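Local coordinates for putative extracellular solute-binding protein (PDB 4P56) that binds mandelate and probably delivers it to a TRAP transporter as its periplasmic solute-binding component, at residues V87-H92 with D236-I241; F99-F104 with L130-H135; T115-A120 with A330-E335; A120-Y125 with L141-H146. All blocks are in the same frame, centred on the assembly; numbering follows the deposited sequence.

Contacts 1 and 4 meet in one antiparallel sheet, where strand 237-242 lies between strands 87-91 and 139-145. Their centres are 10 Å apart, and both reach (R)-mandelic acid, through Asp-236 and His-238 in contact 1 and His-146 in contact 4. Contacts 3 and 4 share Ala-120 on helix 114-129, with centres 9 Å apart. Contact 3 joins this helix to helix 325-340, and contact 4 joins it to the sheet. Contact 2 brings together the chain on either side of the same helix. It touches contact 1 through His-135 NE2 and His-92 NE2, 3.0 Å apart, and contact 4 through Glu-134 and Tyr-125. Its Phe-104 packs on Phe-332 of contact 3.

Contact 1. Residues V87-H92 with D236-I241. With RMN ((R)-mandelic acid), chain D.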
loop_
_atom_site.group_PDB
_atom_site.type_symbol
_atom_site.label_atom_id
_atom_site.label_comp_id
_atom_site.label_asym_id
_atom_site.label_seq_id
_atom_site.Cartn_x
_atom_site.Cartn_y
_atom_site.Cartn_z
ATOM N N VAL A 87 -6.088 15.973 6.838
ATOM C CA VAL A 87 -5.428 15.137 5.846
ATOM C C VAL A 87 -4.879 13.868 6.483
ATOM O O VAL A 87 -4.394 13.882 7.608
ATOM C CB VAL A 87 -4.252 15.904 5.188
ATOM C CG1 VAL A 87 -3.467 15.026 4.218
ATOM C CG2 VAL A 87 -4.793 17.191 4.507
ATOM N N THR A 88 -4.982 12.756 5.771
ATOM C CA THR A 88 -4.278 11.575 6.197
ATOM C C THR A 88 -4.037 10.628 5.038
ATOM O O THR A 88 -4.407 10.925 3.915
ATOM C CB THR A 88 -5.043 10.815 7.299
ATOM O OG1 THR A 88 -4.134 9.940 7.946
ATOM C CG2 THR A 88 -6.170 10.015 6.703
ATOM N N PHE A 89 -3.414 9.492 5.346
ATOM C CA PHE A 89 -3.337 8.369 4.401
ATOM C C PHE A 89 -4.005 7.144 5.007
ATOM O O PHE A 89 -3.986 6.956 6.231
ATOM C CB PHE A 89 -1.888 8.047 4.045
ATOM C CG PHE A 89 -1.040 7.715 5.231
ATOM C CD1 PHE A 89 -0.517 8.712 6.036
ATOM C CD2 PHE A 89 -0.767 6.399 5.545
ATOM C CE1 PHE A 89 0.265 8.410 7.155
ATOM C CE2 PHE A 89 0.024 6.085 6.669
ATOM C CZ PHE A 89 0.543 7.081 7.451
ATOM N N VAL A 90 -4.621 6.326 4.159
ATOM C CA VAL A 90 -5.325 5.148 4.648
ATOM C C VAL A 90 -4.940 3.977 3.780
ATOM O O VAL A 90 -4.721 4.148 2.585
ATOM C CB VAL A 90 -6.869 5.332 4.592
ATOM C CG1 VAL A 90 -7.328 6.406 5.556
ATOM C CG2 VAL A 90 -7.330 5.651 3.177
ATOM N N SER A 91 -4.862 2.792 4.376
ATOM C CA SER A 91 -4.583 1.609 3.595
ATOM C C SER A 91 -5.883 0.970 3.123
ATOM O O SER A 91 -6.759 0.701 3.913
ATOM C CB SER A 91 -3.796 0.559 4.377
ATOM O OG SER A 91 -3.777 -0.649 3.610
ATOM N N HIS A 92 -5.947 0.685 1.834
ATOM C CA HIS A 92 -7.120 0.070 1.251
ATOM C C HIS A 92 -7.362 -1.318 1.794
ATOM O O HIS A 92 -8.486 -1.807 1.773
ATOM C CB HIS A 92 -6.970 0.055 -0.254
ATOM C CG HIS A 92 -7.164 1.408 -0.828
ATOM N ND1 HIS A 92 -6.354 1.939 -1.808
ATOM C CD2 HIS A 92 -8.100 2.339 -0.566
ATOM C CE1 HIS A 92 -6.765 3.156 -2.104
ATOM N NE2 HIS A 92 -7.833 3.421 -1.366
ATOM N N ASP A 236 -0.098 -3.508 -1.892
ATOM C CA ASP A 236 -1.184 -2.815 -1.181
ATOM C C ASP A 236 -1.167 -1.383 -1.680
ATOM O O ASP A 236 -0.108 -0.877 -2.100
ATOM C CB ASP A 236 -0.965 -2.842 0.334
ATOM C CG ASP A 236 -2.070 -2.119 1.107
ATOM O OD1 ASP A 236 -3.257 -2.095 0.659
ATOM O OD2 ASP A 236 -1.737 -1.547 2.176
ATOM N N THR A 237 -2.341 -0.749 -1.687
ATOM C CA THR A 237 -2.447 0.636 -2.135
ATOM C C THR A 237 -2.905 1.453 -0.950
ATOM O O THR A 237 -3.639 0.954 -0.118
ATOM C CB THR A 237 -3.419 0.802 -3.327
ATOM O OG1 THR A 237 -4.658 0.133 -3.068
ATOM C CG2 THR A 237 -2.807 0.189 -4.622
ATOM N N HIS A 238 -2.462 2.696 -0.884
ATOM C CA HIS A 238 -2.973 3.631 0.079
ATOM C C HIS A 238 -3.601 4.808 -0.644
ATOM O O HIS A 238 -3.258 5.099 -1.788
ATOM C CB HIS A 238 -1.825 4.170 0.943
ATOM C CG HIS A 238 -1.191 3.155 1.829
ATOM N ND1 HIS A 238 -0.112 3.462 2.632
ATOM C CD2 HIS A 238 -1.440 1.835 2.018
ATOM C CE1 HIS A 238 0.255 2.382 3.302
ATOM N NE2 HIS A 238 -0.534 1.382 2.942
ATOM N N ALA A 239 -4.489 5.510 0.040
ATOM C CA ALA A 239 -5.075 6.736 -0.501
ATOM C C ALA A 239 -4.664 7.930 0.351
ATOM O O ALA A 239 -4.639 7.839 1.564
ATOM C CB ALA A 239 -6.593 6.625 -0.540
ATOM N N VAL A 240 -4.357 9.063 -0.288
ATOM C CA VAL A 240 -4.220 10.304 0.461
ATOM C C VAL A 240 -5.538 11.113 0.286
ATOM O O VAL A 240 -5.996 11.356 -0.841
ATOM C CB VAL A 240 -3.007 11.095 -0.023
ATOM C CG1 VAL A 240 -2.957 12.450 0.676
ATOM C CG2 VAL A 240 -1.741 10.308 0.248
ATOM N N ILE A 241 -6.136 11.512 1.405
ATOM C CA ILE A 241 -7.455 12.109 1.432
ATOM C C ILE A 241 -7.461 13.433 2.217
ATOM O O ILE A 241 -6.605 13.664 3.082
ATOM C CB ILE A 241 -8.507 11.121 2.027
ATOM C CG1 ILE A 241 -8.103 10.656 3.407
ATOM C CG2 ILE A 241 -8.633 9.838 1.145
ATOM C CD1 ILE A 241 -9.174 9.906 4.156
HETATM C C1 RMN D . 1.491 -1.546 5.046
HETATM C C2 RMN D . 1.346 -0.339 5.714
HETATM C C3 RMN D . 2.454 0.418 6.051
HETATM C C4 RMN D . 3.727 -0.041 5.763
HETATM C C5 RMN D . 3.880 -1.258 5.104
HETATM C C6 RMN D . 2.763 -1.997 4.750
HETATM C C7 RMN D . 0.285 -2.374 4.697
HETATM C C10 RMN D . 0.224 -3.548 5.628
HETATM O O8 RMN D . 0.348 -2.907 3.430
HETATM O O11 RMN D . 0.806 -4.655 5.360
HETATM O O12 RMN D . -0.373 -3.418 6.739
#
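Ser-91 and Asp-236 meet at the ligand end of an antiparallel strand pair. Ser-91 OG gives a hydrogen bond to the syn lone pair of Asp-236 OD2 at 2.7 Å. The same OD2 accepts from mandelate O8 at 2.8 Å. The Asp-236 carboxylate stands anti to the backbone N (chi1 179°), which carries it to both hydroxyls. The His-238 ring lies beside Ser-91, with CD2 3.6 Å from Ser-91 CB. Mandelate C2 and Asp-236 OD2 both sit at its edge, and its NE2 makes a weak bond to OD2. Its ND1 is paired with Tyr-144 OH. Phe-89 runs alongside His-238 and points the same way. At the strand end, His-92 ND1 and Thr-237 OG1 share a hydrogen bond of 2.8 Å at the imidazole edge. Ala-239 CB is 3.5 Å from His-92 NE2. On the opposite face, Thr-88 and Ile-241 lie side by side, Thr-88 CG2 3.9 Å from Ile-241 CG1. Val-90 and Ile-241 cross at about a right angle, CG1 against CD1. Backbone bonds pair Thr-88 with Ile-241 and Val-90 with Ala-239. Ser-91 is thus a second-shell residue: its bond is likely to hold the carboxylate that receives the ligand hydroxyl.

Contact 2. Residues F99-F104 with L130-H135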
loop_
_atom_site.group_PDB
_atom_site.type_symbol
_atom_site.label_atom_id
_atom_site.label_comp_id
_atom_site.label_asym_id
_atom_site.label_seq_id
_atom_site.Cartn_x
_atom_site.Cartn_y
_atom_site.Cartn_z
ATOM N N PHE A 99 -13.091 -1.214 -0.757
ATOM C CA PHE A 99 -12.152 -0.769 -1.779
ATOM C C PHE A 99 -11.829 -1.944 -2.693
ATOM O O PHE A 99 -10.683 -2.145 -3.117
ATOM C CB PHE A 99 -10.894 -0.181 -1.150
ATOM C CG PHE A 99 -11.161 1.074 -0.390
ATOM C CD1 PHE A 99 -11.493 2.261 -1.061
ATOM C CD2 PHE A 99 -11.133 1.081 0.997
ATOM C CE1 PHE A 99 -11.787 3.437 -0.349
ATOM C CE2 PHE A 99 -11.457 2.254 1.717
ATOM C CZ PHE A 99 -11.775 3.433 1.038
ATOM N N GLN A 100 -12.863 -2.697 -3.035
ATOM C CA GLN A 100 -12.692 -3.849 -3.908
ATOM C C GLN A 100 -12.117 -3.463 -5.254
ATOM O O GLN A 100 -11.384 -4.258 -5.866
ATOM C CB GLN A 100 -14.023 -4.566 -4.162
ATOM C CG GLN A 100 -14.788 -4.943 -2.928
ATOM C CD GLN A 100 -16.181 -5.504 -3.260
ATOM O OE1 GLN A 100 -16.344 -6.287 -4.214
ATOM N NE2 GLN A 100 -17.188 -5.092 -2.484
ATOM N N LEU A 101 -12.429 -2.257 -5.731
ATOM C CA LEU A 101 -11.953 -1.845 -7.041
ATOM C C LEU A 101 -10.432 -1.597 -7.087
ATOM O O LEU A 101 -9.877 -1.527 -8.160
ATOM C CB LEU A 101 -12.683 -0.582 -7.564
ATOM C CG LEU A 101 -14.192 -0.756 -7.792
ATOM C CD1 LEU A 101 -14.852 0.517 -8.331
ATOM C CD2 LEU A 101 -14.410 -1.902 -8.755
ATOM N N THR A 102 -9.772 -1.427 -5.952
ATOM C CA THR A 102 -8.320 -1.197 -5.980
ATOM C C THR A 102 -7.502 -2.460 -6.255
ATOM O O THR A 102 -6.308 -2.376 -6.507
ATOM C CB THR A 102 -7.807 -0.571 -4.667
ATOM O OG1 THR A 102 -7.967 -1.511 -3.597
ATOM C CG2 THR A 102 -8.555 0.724 -4.371
ATOM N N LYS A 103 -8.137 -3.617 -6.197
ATOM C CA LYS A 103 -7.412 -4.875 -6.218
ATOM C C LYS A 103 -6.727 -5.199 -7.568
ATOM O O LYS A 103 -5.831 -6.020 -7.603
ATOM C CB LYS A 103 -8.317 -6.011 -5.761
ATOM C CG LYS A 103 -8.536 -6.006 -4.227
ATOM C CD LYS A 103 -9.353 -7.205 -3.740
ATOM C CE LYS A 103 -9.489 -7.180 -2.204
ATOM N NZ LYS A 103 -10.148 -8.424 -1.670
ATOM N N PHE A 104 -7.140 -4.557 -8.661
ATOM C CA PHE A 104 -6.474 -4.764 -9.963
ATOM C C PHE A 104 -4.992 -4.419 -9.871
ATOM O O PHE A 104 -4.175 -4.967 -10.615
ATOM C CB PHE A 104 -7.111 -3.887 -11.044
ATOM C CG PHE A 104 -6.791 -2.433 -10.892
ATOM C CD1 PHE A 104 -7.566 -1.625 -10.080
ATOM C CD2 PHE A 104 -5.699 -1.876 -11.526
ATOM C CE1 PHE A 104 -7.286 -0.305 -9.909
ATOM C CE2 PHE A 104 -5.397 -0.510 -11.363
ATOM C CZ PHE A 104 -6.177 0.274 -10.535
ATOM N N LEU A 130 -13.101 6.444 -10.543
ATOM C CA LEU A 130 -13.515 7.489 -9.611
ATOM C C LEU A 130 -15.034 7.555 -9.456
ATOM O O LEU A 130 -15.531 7.848 -8.364
ATOM C CB LEU A 130 -13.013 8.863 -10.061
ATOM C CG LEU A 130 -11.508 9.149 -9.971
ATOM C CD1 LEU A 130 -11.276 10.551 -10.408
ATOM C CD2 LEU A 130 -10.953 8.957 -8.570
ATOM N N LYS A 131 -15.770 7.335 -10.554
ATOM C CA LYS A 131 -17.226 7.446 -10.539
ATOM C C LYS A 131 -17.955 6.461 -9.625
ATOM O O LYS A 131 -19.099 6.708 -9.249
ATOM C CB LYS A 131 -17.806 7.370 -11.967
ATOM C CG LYS A 131 -17.506 6.077 -12.713
ATOM C CD LYS A 131 -18.064 6.147 -14.133
ATOM C CE LYS A 131 -18.226 4.780 -14.752
ATOM N NZ LYS A 131 -18.805 4.890 -16.134
ATOM N N ALA A 132 -17.276 5.387 -9.240
ATOM C CA ALA A 132 -17.843 4.380 -8.341
ATOM C C ALA A 132 -17.962 4.839 -6.863
ATOM O O ALA A 132 -18.628 4.173 -6.046
ATOM C CB ALA A 132 -17.005 3.137 -8.429
ATOM N N ASP A 133 -17.281 5.932 -6.525
ATOM C CA ASP A 133 -17.431 6.630 -5.235
ATOM C C ASP A 133 -16.978 5.779 -4.041
ATOM O O ASP A 133 -17.544 5.886 -2.952
ATOM C CB ASP A 133 -18.907 7.055 -5.045
ATOM C CG ASP A 133 -19.089 8.191 -4.065
ATOM O OD1 ASP A 133 -18.115 8.961 -3.843
ATOM O OD2 ASP A 133 -20.245 8.323 -3.552
ATOM N N GLU A 134 -15.937 4.970 -4.210
ATOM C CA GLU A 134 -15.442 4.177 -3.080
ATOM C C GLU A 134 -14.965 5.044 -1.909
ATOM O O GLU A 134 -15.028 4.592 -0.762
ATOM C CB GLU A 134 -14.306 3.271 -3.511
ATOM C CG GLU A 134 -14.701 2.179 -4.475
ATOM C CD GLU A 134 -13.612 1.177 -4.672
ATOM O OE1 GLU A 134 -12.407 1.578 -4.818
ATOM O OE2 GLU A 134 -13.959 -0.042 -4.644
ATOM N N HIS A 135 -14.465 6.255 -2.189
ATOM C CA HIS A 135 -13.932 7.152 -1.143
ATOM C C HIS A 135 -14.989 8.177 -0.709
ATOM O O HIS A 135 -14.687 9.349 -0.496
ATOM C CB HIS A 135 -12.657 7.872 -1.644
ATOM C CG HIS A 135 -11.523 6.940 -1.922
ATOM N ND1 HIS A 135 -11.473 6.134 -3.036
ATOM C CD2 HIS A 135 -10.430 6.658 -1.191
ATOM C CE1 HIS A 135 -10.384 5.379 -2.973
ATOM N NE2 HIS A 135 -9.750 5.674 -1.859
HETATM O O HOH W 1 -15.726 -1.598 -3.349
#
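Glu-134 and Leu-101 make the polar link between these two loop segments. Leu-101 N donates to Glu-134 OE2 at 2.9 Å, on the syn side and 17° out of the carboxylate plane. The Glu-134 chain is extended beyond CG (chi2 -170°), which takes the carboxylate to Leu-101 N. A water bridges the same OE2, at 2.7 Å, to Gln-100 N. The other oxygen, OE1, is bonded to Tyr-125 OH of helix 114-129. The aromatic contact is between Phe-99 and His-135. Phe-99 CE1 stands 3.4 Å above the centre of the imidazole, and the two ring planes are inclined at 46°. His-135 NE2 is hydrogen-bonded to His-92 NE2. The apolar contact is tight, with Leu-101 CD1 3.4 Å from Ala-132 CB. Within segment 99-104, Phe-99 O accepts from both N and OG1 of Thr-102, at the start of the 3-10 turn. The arrangement joins the loop before helix 114-129 to the loop after it. Peptide N-H, water and tyrosine hydroxyl together grip one carboxylate, which would probably favour its charged form.

Contact 3. Residues T115-A120 with A330-E335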
loop_
_atom_site.group_PDB
_atom_site.type_symbol
_atom_site.label_atom_id
_atom_site.label_comp_id
_atom_site.label_asym_id
_atom_site.label_seq_id
_atom_site.Cartn_x
_atom_site.Cartn_y
_atom_site.Cartn_z
ATOM N N THR A 115 7.205 2.608 -7.615
ATOM C CA THR A 115 7.014 3.747 -8.508
ATOM C C THR A 115 6.117 3.415 -9.681
ATOM O O THR A 115 5.115 4.110 -9.939
ATOM C CB THR A 115 8.359 4.330 -8.983
ATOM O OG1 THR A 115 9.044 4.875 -7.854
ATOM C CG2 THR A 115 8.141 5.471 -10.020
ATOM N N SER A 116 6.455 2.372 -10.424
ATOM C CA SER A 116 5.631 1.997 -11.571
ATOM C C SER A 116 4.184 1.640 -11.168
ATOM O O SER A 116 3.210 2.129 -11.777
ATOM C CB SER A 116 6.306 0.841 -12.334
ATOM O OG SER A 116 6.312 -0.313 -11.508
ATOM N N ARG A 117 4.035 0.840 -10.112
ATOM C CA ARG A 117 2.692 0.439 -9.633
ATOM C C ARG A 117 1.849 1.616 -9.131
ATOM O O ARG A 117 0.632 1.659 -9.362
ATOM C CB ARG A 117 2.817 -0.587 -8.516
ATOM C CG ARG A 117 1.554 -1.368 -8.257
ATOM C CD ARG A 117 1.709 -2.250 -7.005
ATOM N NE ARG A 117 2.733 -3.277 -7.111
ATOM C CZ ARG A 117 2.512 -4.492 -7.612
ATOM N NH1 ARG A 117 1.320 -4.820 -8.107
ATOM N NH2 ARG A 117 3.483 -5.378 -7.632
ATOM N N SER A 118 2.484 2.554 -8.428
ATOM C CA SER A 118 1.781 3.725 -7.922
ATOM C C SER A 118 1.245 4.563 -9.077
ATOM O O SER A 118 0.085 4.964 -9.095
ATOM C CB SER A 118 2.718 4.616 -7.089
ATOM O OG SER A 118 3.141 3.971 -5.904
ATOM N N ILE A 119 2.111 4.862 -10.031
ATOM C CA ILE A 119 1.719 5.712 -11.146
ATOM C C ILE A 119 0.613 5.037 -11.937
ATOM O O ILE A 119 -0.392 5.661 -12.245
ATOM C CB ILE A 119 2.907 6.027 -12.058
ATOM C CG1 ILE A 119 3.841 6.985 -11.335
ATOM C CG2 ILE A 119 2.420 6.668 -13.357
ATOM C CD1 ILE A 119 5.206 7.029 -11.910
ATOM N N ALA A 120 0.790 3.762 -12.251
ATOM C CA ALA A 120 -0.195 3.052 -13.055
ATOM C C ALA A 120 -1.490 2.867 -12.275
ATOM O O ALA A 120 -2.588 2.977 -12.834
ATOM C CB ALA A 120 0.370 1.697 -13.535
ATOM N N ALA A 330 -6.735 -3.649 -18.650
ATOM C CA ALA A 330 -5.850 -3.601 -19.798
ATOM C C ALA A 330 -4.983 -2.341 -19.763
ATOM O O ALA A 330 -3.808 -2.365 -20.098
ATOM C CB ALA A 330 -6.677 -3.656 -21.080
ATOM N N SER A 331 -5.575 -1.234 -19.343
ATOM C CA SER A 331 -4.855 0.013 -19.281
ATOM C C SER A 331 -3.747 -0.047 -18.225
ATOM O O SER A 331 -2.600 0.352 -18.464
ATOM C CB SER A 331 -5.840 1.121 -18.927
ATOM O OG SER A 331 -5.204 2.386 -18.937
ATOM N N PHE A 332 -4.110 -0.529 -17.043
ATOM C CA PHE A 332 -3.134 -0.673 -15.975
ATOM C C PHE A 332 -1.965 -1.564 -16.428
ATOM O O PHE A 332 -0.825 -1.234 -16.183
ATOM C CB PHE A 332 -3.760 -1.244 -14.725
ATOM C CG PHE A 332 -2.755 -1.657 -13.681
ATOM C CD1 PHE A 332 -2.178 -0.714 -12.825
ATOM C CD2 PHE A 332 -2.415 -2.994 -13.525
ATOM C CE1 PHE A 332 -1.264 -1.100 -11.854
ATOM C CE2 PHE A 332 -1.491 -3.384 -12.544
ATOM C CZ PHE A 332 -0.926 -2.438 -11.710
ATOM N N ARG A 333 -2.263 -2.694 -17.064
ATOM C CA ARG A 333 -1.212 -3.651 -17.431
ATOM C C ARG A 333 -0.299 -3.086 -18.463
ATOM O O ARG A 333 0.916 -3.333 -18.424
ATOM C CB ARG A 333 -1.804 -4.972 -17.928
ATOM C CG ARG A 333 -2.372 -5.741 -16.767
ATOM C CD ARG A 333 -3.206 -6.930 -17.161
ATOM N NE ARG A 333 -3.434 -7.666 -15.937
ATOM C CZ ARG A 333 -4.253 -8.697 -15.801
ATOM N NH1 ARG A 333 -4.968 -9.135 -16.840
ATOM N NH2 ARG A 333 -4.350 -9.274 -14.606
ATOM N N ALA A 334 -0.873 -2.352 -19.413
ATOM C CA ALA A 334 -0.064 -1.789 -20.483
ATOM C C ALA A 334 0.845 -0.733 -19.891
ATOM O O ALA A 334 2.031 -0.653 -20.210
ATOM C CB ALA A 334 -0.936 -1.182 -21.542
ATOM N N GLU A 335 0.293 0.059 -18.990
ATOM C CA GLU A 335 1.052 1.175 -18.443
ATOM C C GLU A 335 2.182 0.717 -17.504
ATOM O O GLU A 335 3.298 1.249 -17.555
ATOM C CB GLU A 335 0.120 2.142 -17.728
ATOM C CG GLU A 335 0.860 3.333 -17.139
ATOM C CD GLU A 335 -0.074 4.356 -16.528
ATOM O OE1 GLU A 335 -1.314 4.158 -16.598
ATOM O OE2 GLU A 335 0.440 5.359 -15.990
#
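Phe-332 reaches from helix 330-335 to Ala-120 with its ring anti to the backbone N (chi1 169°). This swings CD1 and CE1 against the methyl, and CD1 lies 3.6 Å from Ala-120 CB. The backbone carbon Ala-120 C is in the ring plane, at its edge. Arg-117 O is also at that edge, 4.2 Å from Phe-332 CE1. The helix segments run roughly antiparallel, at 147°, with axes 9.6 Å apart. They belong to helices 114-129 and 325-340, so a helix near the C-terminus packs on one from the first half of the chain. Glu-335 is fully extended, with chi1 and chi2 both near 180°. Its carboxyl carbon CD comes to 3.7 Å from Ala-120 CA. OE2 of Glu-335 meets Ile-119 CG2 at 3.5 Å, the two side chains crossing at about a right angle. OE2 also makes a long, weak ion pair with Arg-264. Arg-117 points its CB away from helix 330-335, and its NH1 bonds Ala-105 O and Ser-110 OG. Phe-104 meets the Phe-332 ring edge-to-face.

Contact 4. Residues A120-Y125 with L141-H146; sequences AAWDTY and LGIYAH. With RMN ((R)-mandelic acid), chain D.
Trp-122 turns one face of its indole to the strand. Gly-142 CA lies over that face, 3.7 Å above the plane and offset toward the rim, in a CH-pi contact. Leu-141 O is over the same ring system, 4.0 Å from CH2 of Trp-122. The Tyr-125 ring receives Ile-143 CD1 on a face, 3.5 Å above its plane, also as CH-pi. The two side chains cross at about a right angle. At the ligand end, mandelate O8 lies in the plane of the His-146 ring, at its edge, 3.4 Å from NE2. Ile-143 is central to the packing. Its CG1 lies beside the backbone N (chi1 -70°), and CD1 runs on to the tyrosine while CB stays 4.1 Å from Trp-122 CE3. Trp-122 CE3 also approaches Ile-143 N at 3.6 Å. Leu-141 and Gly-142 both face Val-240 of the next strand, a classic beta bulge. Helix 120-125 packs on strand 141-145 with axes 7.2 Å apart. Beyond the pair, Tyr-125 OH bonds Glu-134 OE1, and Ala-145 N bonds Ser-118 OG on the same helix. No hydrogen bond joins the two segments themselves. Their grip is therefore apolar and CH-pi, while backbone bonds from Leu-141, Gly-142 and Tyr-144 run to strand 237-242, and His-146 lies in the mandelate pocket.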
loop_
_atom_site.group_PDB
_atom_site.type_symbol
_atom_site.label_atom_id
_atom_site.label_comp_id
_atom_site.label_asym_id
_atom_site.label_seq_id
_atom_site.Cartn_x
_atom_site.Cartn_y
_atom_site.Cartn_z
ATOM N N ALA A 120 0.790 3.762 -12.251
ATOM C CA ALA A 120 -0.195 3.052 -13.055
ATOM C C ALA A 120 -1.490 2.867 -12.275
ATOM O O ALA A 120 -2.588 2.977 -12.834
ATOM C CB ALA A 120 0.370 1.697 -13.535
ATOM N N ALA A 121 -1.391 2.636 -10.973
ATOM C CA ALA A 121 -2.608 2.477 -10.168
ATOM C C ALA A 121 -3.427 3.756 -10.142
ATOM O O ALA A 121 -4.636 3.727 -10.350
ATOM C CB ALA A 121 -2.282 2.047 -8.755
ATOM N N TRP A 122 -2.784 4.878 -9.843
ATOM C CA TRP A 122 -3.496 6.152 -9.835
ATOM C C TRP A 122 -4.060 6.494 -11.207
ATOM O O TRP A 122 -5.202 6.919 -11.319
ATOM C CB TRP A 122 -2.623 7.315 -9.340
ATOM C CG TRP A 122 -3.321 8.602 -9.633
ATOM C CD1 TRP A 122 -3.001 9.515 -10.583
ATOM C CD2 TRP A 122 -4.529 9.068 -9.008
ATOM N NE1 TRP A 122 -3.933 10.534 -10.584
ATOM C CE2 TRP A 122 -4.879 10.277 -9.625
ATOM C CE3 TRP A 122 -5.345 8.562 -7.979
ATOM C CZ2 TRP A 122 -6.012 11.008 -9.250
ATOM C CZ3 TRP A 122 -6.473 9.264 -7.613
ATOM C CH2 TRP A 122 -6.801 10.488 -8.237
ATOM N N ASP A 123 -3.259 6.365 -12.248
ATOM C CA ASP A 123 -3.715 6.778 -13.568
ATOM C C ASP A 123 -4.963 5.963 -13.918
ATOM O O ASP A 123 -5.927 6.485 -14.484
ATOM C CB ASP A 123 -2.622 6.593 -14.630
ATOM C CG ASP A 123 -1.554 7.703 -14.603
ATOM O OD1 ASP A 123 -1.769 8.742 -13.953
ATOM O OD2 ASP A 123 -0.487 7.548 -15.254
ATOM N N THR A 124 -4.966 4.689 -13.550
ATOM C CA THR A 124 -6.085 3.801 -13.909
ATOM C C THR A 124 -7.318 4.202 -13.083
ATOM O O THR A 124 -8.431 4.320 -13.625
ATOM C CB THR A 124 -5.709 2.342 -13.643
ATOM O OG1 THR A 124 -4.588 1.964 -14.484
ATOM C CG2 THR A 124 -6.877 1.414 -13.910
ATOM N N TYR A 125 -7.106 4.392 -11.777
ATOM C CA TYR A 125 -8.180 4.745 -10.838
ATOM C C TYR A 125 -8.830 6.073 -11.239
ATOM O O TYR A 125 -10.043 6.193 -11.301
ATOM C CB TYR A 125 -7.654 4.819 -9.377
ATOM C CG TYR A 125 -8.756 4.563 -8.343
ATOM C CD1 TYR A 125 -9.552 5.585 -7.891
ATOM C CD2 TYR A 125 -9.037 3.277 -7.901
ATOM C CE1 TYR A 125 -10.588 5.353 -6.973
ATOM C CE2 TYR A 125 -10.070 3.033 -7.001
ATOM C CZ TYR A 125 -10.839 4.080 -6.537
ATOM O OH TYR A 125 -11.879 3.835 -5.644
ATOM N N LEU A 141 -7.255 12.707 -2.986
ATOM C CA LEU A 141 -6.197 13.468 -3.655
ATOM C C LEU A 141 -5.347 12.540 -4.553
ATOM O O LEU A 141 -4.959 12.915 -5.655
ATOM C CB LEU A 141 -5.314 14.181 -2.636
ATOM C CG LEU A 141 -5.961 15.327 -1.879
ATOM C CD1 LEU A 141 -5.000 15.862 -0.819
ATOM C CD2 LEU A 141 -6.420 16.501 -2.820
ATOM N N GLY A 142 -5.066 11.330 -4.092
ATOM C CA GLY A 142 -4.194 10.448 -4.850
ATOM C C GLY A 142 -4.080 9.078 -4.220
ATOM O O GLY A 142 -4.554 8.877 -3.106
ATOM N N ILE A 143 -3.473 8.152 -4.955
ATOM C CA ILE A 143 -3.268 6.804 -4.493
ATOM C C ILE A 143 -1.827 6.444 -4.812
ATOM O O ILE A 143 -1.264 6.909 -5.789
ATOM C CB ILE A 143 -4.219 5.816 -5.201
ATOM C CG1 ILE A 143 -5.658 6.033 -4.745
ATOM C CG2 ILE A 143 -3.788 4.382 -4.945
ATOM C CD1 ILE A 143 -6.698 5.306 -5.641
ATOM N N TYR A 144 -1.232 5.615 -3.979
ATOM C CA TYR A 144 0.080 5.063 -4.249
ATOM C C TYR A 144 0.064 3.594 -3.790
ATOM O O TYR A 144 -0.868 3.142 -3.143
ATOM C CB TYR A 144 1.205 5.863 -3.533
ATOM C CG TYR A 144 1.079 5.930 -2.012
ATOM C CD1 TYR A 144 1.445 4.867 -1.216
ATOM C CD2 TYR A 144 0.585 7.051 -1.392
ATOM C CE1 TYR A 144 1.323 4.920 0.159
ATOM C CE2 TYR A 144 0.455 7.121 -0.012
ATOM C CZ TYR A 144 0.820 6.046 0.754
ATOM O OH TYR A 144 0.694 6.101 2.127
ATOM N N ALA A 145 1.125 2.875 -4.112
ATOM C CA ALA A 145 1.250 1.469 -3.716
ATOM C C ALA A 145 2.641 1.282 -3.182
ATOM O O ALA A 145 3.539 2.036 -3.559
ATOM C CB ALA A 145 1.038 0.581 -4.907
ATOM N N HIS A 146 2.844 0.292 -2.315
ATOM C CA HIS A 146 4.200 -0.032 -1.923
ATOM C C HIS A 146 4.843 -1.011 -2.912
ATOM O O HIS A 146 4.262 -1.331 -3.957
ATOM C CB HIS A 146 4.281 -0.491 -0.443
ATOM C CG HIS A 146 3.623 -1.811 -0.106
ATOM N ND1 HIS A 146 3.933 -3.010 -0.725
ATOM C CD2 HIS A 146 2.783 -2.136 0.912
ATOM C CE1 HIS A 146 3.265 -3.991 -0.148
ATOM N NE2 HIS A 146 2.554 -3.488 0.854
HETATM C C1 RMN D . 1.491 -1.546 5.046
HETATM C C2 RMN D . 1.346 -0.339 5.714
HETATM C C3 RMN D . 2.454 0.418 6.051
HETATM C C4 RMN D . 3.727 -0.041 5.763
HETATM C C5 RMN D . 3.880 -1.258 5.104
HETATM C C6 RMN D . 2.763 -1.997 4.750
HETATM C C7 RMN D . 0.285 -2.374 4.697
HETATM C C10 RMN D . 0.224 -3.548 5.628
HETATM O O8 RMN D . 0.348 -2.907 3.430
HETATM O O11 RMN D . 0.806 -4.655 5.360
HETATM O O12 RMN D . -0.373 -3.418 6.739
#